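Local coordinates for 1-pyrroline-5-carboxylate dehydrogenase (Thermus thermophilus, PDB 1UZB), which probably oxidises glutamate semialdehyde, the open-chain hydrolysis product of 1-pyrroline-5-carboxylate, to glutamate with NAD(P)+, at residues Arg153-Glu158 with Asp166-Tyr171. Residues are numbered along the deposited sequence; the frame is centred on the assembly and turned at random. Where two conformers were deposited one is given.
Sequences RYPAVE and DNESFY
With CG of Tyr154 turned anti to its own backbone N (chi1 175°) and Glu168 likewise (chi1 -173°) and extended beyond CG, phenol and carboxylate meet at about a right angle, and Tyr154 OH donates to Glu168 OE1 at 2.6 Å. The hydroxyl reaches that oxygen on its syn side but 34° out of the carboxylate plane. Farther back on the ring, the CD2-CE2 edge of the tyrosine points into a face of Phe170, an edge-to-face pair with centroids 5.2 Å apart. Pro155, joined to Tyr154 by a cis peptide bond, folds back; in one of its two conformers CG covers the centre of one tyrosine face and CB rests on Glu168 CG. Farther along, Val157 sends CG2 over the ring of Tyr171 in a CH-pi contact, whereas Ala156 CB lies at the edge of the same ring. The valine CB presses tightly on Ser169 CB, at 3.5 Å.

Backbone pairing is sparse: Val157 N makes only a weak 3.4 Å bond to Ser169 O. Two waters supplement it, one accepting from Ala156 N and Tyr171 N, the other accepting from Ser169 N and donating to Val157 O.

The polar ends also reach neighbouring subunits. Arg100 of the second subunit hydrogen-bonds to Tyr154 OH and forms a salt bridge with Glu168 OE2, while Arg461 of the third pairs with Glu168 OE1; these charges would probably stabilise an ionised Glu168. Asp501 of that third subunit hydrogen-bonds to Tyr171 OH. Within the chain, the loop following helix 128-149 thus crosses the outlying part of strand 165-180, in the projecting antiparallel pair formed with strand 507-515, consistent with the oligomerisation arm of aldehyde dehydrogenases.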
loop_
_atom_site.group_PDB
_atom_site.type_symbol
_atom_site.label_atom_id
_atom_site.label_comp_id
_atom_site.label_asym_id
_atom_site.label_seq_id
_atom_site.Cartn_x
_atom_site.Cartn_y
_atom_site.Cartn_z
ATOM N N ARG A 153 -8.731 11.343 -10.844
ATOM C CA ARG A 153 -9.863 12.014 -10.208
ATOM C C ARG A 153 -9.533 12.956 -9.052
ATOM O O ARG A 153 -8.558 12.770 -8.328
ATOM C CB ARG A 153 -10.908 10.980 -9.769
ATOM C CG ARG A 153 -10.577 10.206 -8.506
ATOM C CD ARG A 153 -11.580 9.074 -8.312
ATOM N NE ARG A 153 -11.528 8.482 -6.978
ATOM C CZ ARG A 153 -12.054 9.036 -5.889
ATOM N NH1 ARG A 153 -12.679 10.203 -5.971
ATOM N NH2 ARG A 153 -11.963 8.421 -4.718
ATOM N N TYR A 154 -10.379 13.971 -8.901
ATOM C CA TYR A 154 -10.240 15.002 -7.874
ATOM C C TYR A 154 -10.144 14.490 -6.438
ATOM O O TYR A 154 -11.007 13.736 -5.993
ATOM C CB TYR A 154 -11.430 15.963 -7.980
ATOM C CG TYR A 154 -11.492 17.016 -6.896
ATOM C CD1 TYR A 154 -12.298 16.845 -5.770
ATOM C CD2 TYR A 154 -10.744 18.187 -6.999
ATOM C CE1 TYR A 154 -12.359 17.819 -4.774
ATOM C CE2 TYR A 154 -10.795 19.165 -6.012
ATOM C CZ TYR A 154 -11.603 18.977 -4.904
ATOM O OH TYR A 154 -11.664 19.950 -3.930
ATOM N N PRO A 155 -9.067 14.844 -5.709
ATOM C CA PRO A 155 -7.881 15.658 -6.026
ATOM C C PRO A 155 -6.744 14.635 -6.105
ATOM O O PRO A 155 -6.343 14.068 -5.089
ATOM C CB PRO A 155 -7.751 16.568 -4.804
ATOM C CG PRO A 155 -9.011 16.330 -3.978
ATOM C CD PRO A 155 -9.324 14.906 -4.259
ATOM N N ALA A 156 -6.216 14.408 -7.300
ATOM C CA ALA A 156 -5.197 13.378 -7.488
ATOM C C ALA A 156 -3.719 13.674 -7.257
ATOM O O ALA A 156 -2.913 12.747 -7.249
ATOM C CB ALA A 156 -5.365 12.777 -8.880
ATOM N N VAL A 157 -3.347 14.929 -7.049
ATOM C CA VAL A 157 -1.930 15.242 -6.891
ATOM C C VAL A 157 -1.323 15.111 -5.495
ATOM O O VAL A 157 -1.866 15.603 -4.506
ATOM C CB VAL A 157 -1.635 16.652 -7.427
ATOM C CG1 VAL A 157 -0.135 16.911 -7.399
ATOM C CG2 VAL A 157 -2.184 16.793 -8.842
ATOM N N GLU A 158 -0.175 14.445 -5.440
ATOM C CA GLU A 158 0.562 14.238 -4.199
ATOM C C GLU A 158 1.397 15.484 -3.899
ATOM O O GLU A 158 2.322 15.806 -4.646
ATOM C CB GLU A 158 1.478 13.025 -4.360
ATOM C CG GLU A 158 2.311 12.663 -3.147
ATOM C CD GLU A 158 3.244 11.503 -3.438
ATOM O OE1 GLU A 158 2.786 10.519 -4.054
ATOM O OE2 GLU A 158 4.429 11.571 -3.052
ATOM N N ASP A 166 -4.411 24.306 3.853
ATOM C CA ASP A 166 -4.867 23.164 3.081
ATOM C C ASP A 166 -4.285 23.455 1.699
ATOM O O ASP A 166 -4.473 24.545 1.155
ATOM C CB ASP A 166 -6.394 23.106 2.997
ATOM C CG ASP A 166 -6.883 21.907 2.203
ATOM O OD1 ASP A 166 -7.393 22.088 1.075
ATOM O OD2 ASP A 166 -6.751 20.774 2.711
ATOM N N ASN A 167 -3.539 22.501 1.156
ATOM C CA ASN A 167 -2.951 22.649 -0.167
ATOM C C ASN A 167 -3.452 21.501 -1.004
ATOM O O ASN A 167 -3.123 20.341 -0.762
ATOM C CB ASN A 167 -1.428 22.666 -0.071
ATOM C CG ASN A 167 -0.909 24.012 0.379
ATOM O OD1 ASN A 167 -0.900 24.969 -0.393
ATOM N ND2 ASN A 167 -0.500 24.107 1.639
ATOM N N GLU A 168 -4.265 21.844 -1.991
ATOM C CA GLU A 168 -4.896 20.862 -2.850
ATOM C C GLU A 168 -4.599 21.094 -4.320
ATOM O O GLU A 168 -4.919 22.150 -4.861
ATOM C CB GLU A 168 -6.402 20.935 -2.613
ATOM C CG GLU A 168 -7.236 19.881 -3.297
ATOM C CD GLU A 168 -8.707 20.103 -3.034
ATOM O OE1 GLU A 168 -9.305 20.968 -3.707
ATOM O OE2 GLU A 168 -9.256 19.433 -2.135
ATOM N N SER A 169 -3.972 20.111 -4.955
ATOM C CA SER A 169 -3.672 20.191 -6.379
ATOM C C SER A 169 -4.507 19.135 -7.095
ATOM O O SER A 169 -4.670 18.006 -6.609
ATOM C CB SER A 169 -2.181 19.975 -6.635
ATOM O OG SER A 169 -1.460 21.156 -6.320
ATOM N N PHE A 170 -5.051 19.509 -8.246
ATOM C CA PHE A 170 -5.900 18.606 -9.003
ATOM C C PHE A 170 -5.856 18.902 -10.492
ATOM O O PHE A 170 -5.449 19.985 -10.916
ATOM C CB PHE A 170 -7.349 18.686 -8.492
ATOM C CG PHE A 170 -7.911 20.084 -8.449
ATOM C CD1 PHE A 170 -7.741 20.893 -7.324
ATOM C CD2 PHE A 170 -8.628 20.586 -9.526
ATOM C CE1 PHE A 170 -8.284 22.180 -7.280
ATOM C CE2 PHE A 170 -9.171 21.868 -9.489
ATOM C CZ PHE A 170 -9.001 22.664 -8.363
ATOM N N TYR A 171 -6.283 17.924 -11.281
ATOM C CA TYR A 171 -6.296 18.061 -12.725
ATOM C C TYR A 171 -7.635 18.510 -13.274
ATOM O O TYR A 171 -8.695 18.230 -12.703
ATOM C CB TYR A 171 -5.917 16.738 -13.390
ATOM C CG TYR A 171 -4.547 16.248 -13.011
ATOM C CD1 TYR A 171 -4.387 15.137 -12.185
ATOM C CD2 TYR A 171 -3.407 16.908 -13.463
ATOM C CE1 TYR A 171 -3.120 14.696 -11.814
ATOM C CE2 TYR A 171 -2.136 16.477 -13.100
ATOM C CZ TYR A 171 -2.002 15.371 -12.276
ATOM O OH TYR A 171 -0.749 14.937 -11.915
HETATM O O HOH W 1 -7.358 15.572 -9.836
HETATM O O HOH W 2 -3.849 17.351 -4.009
#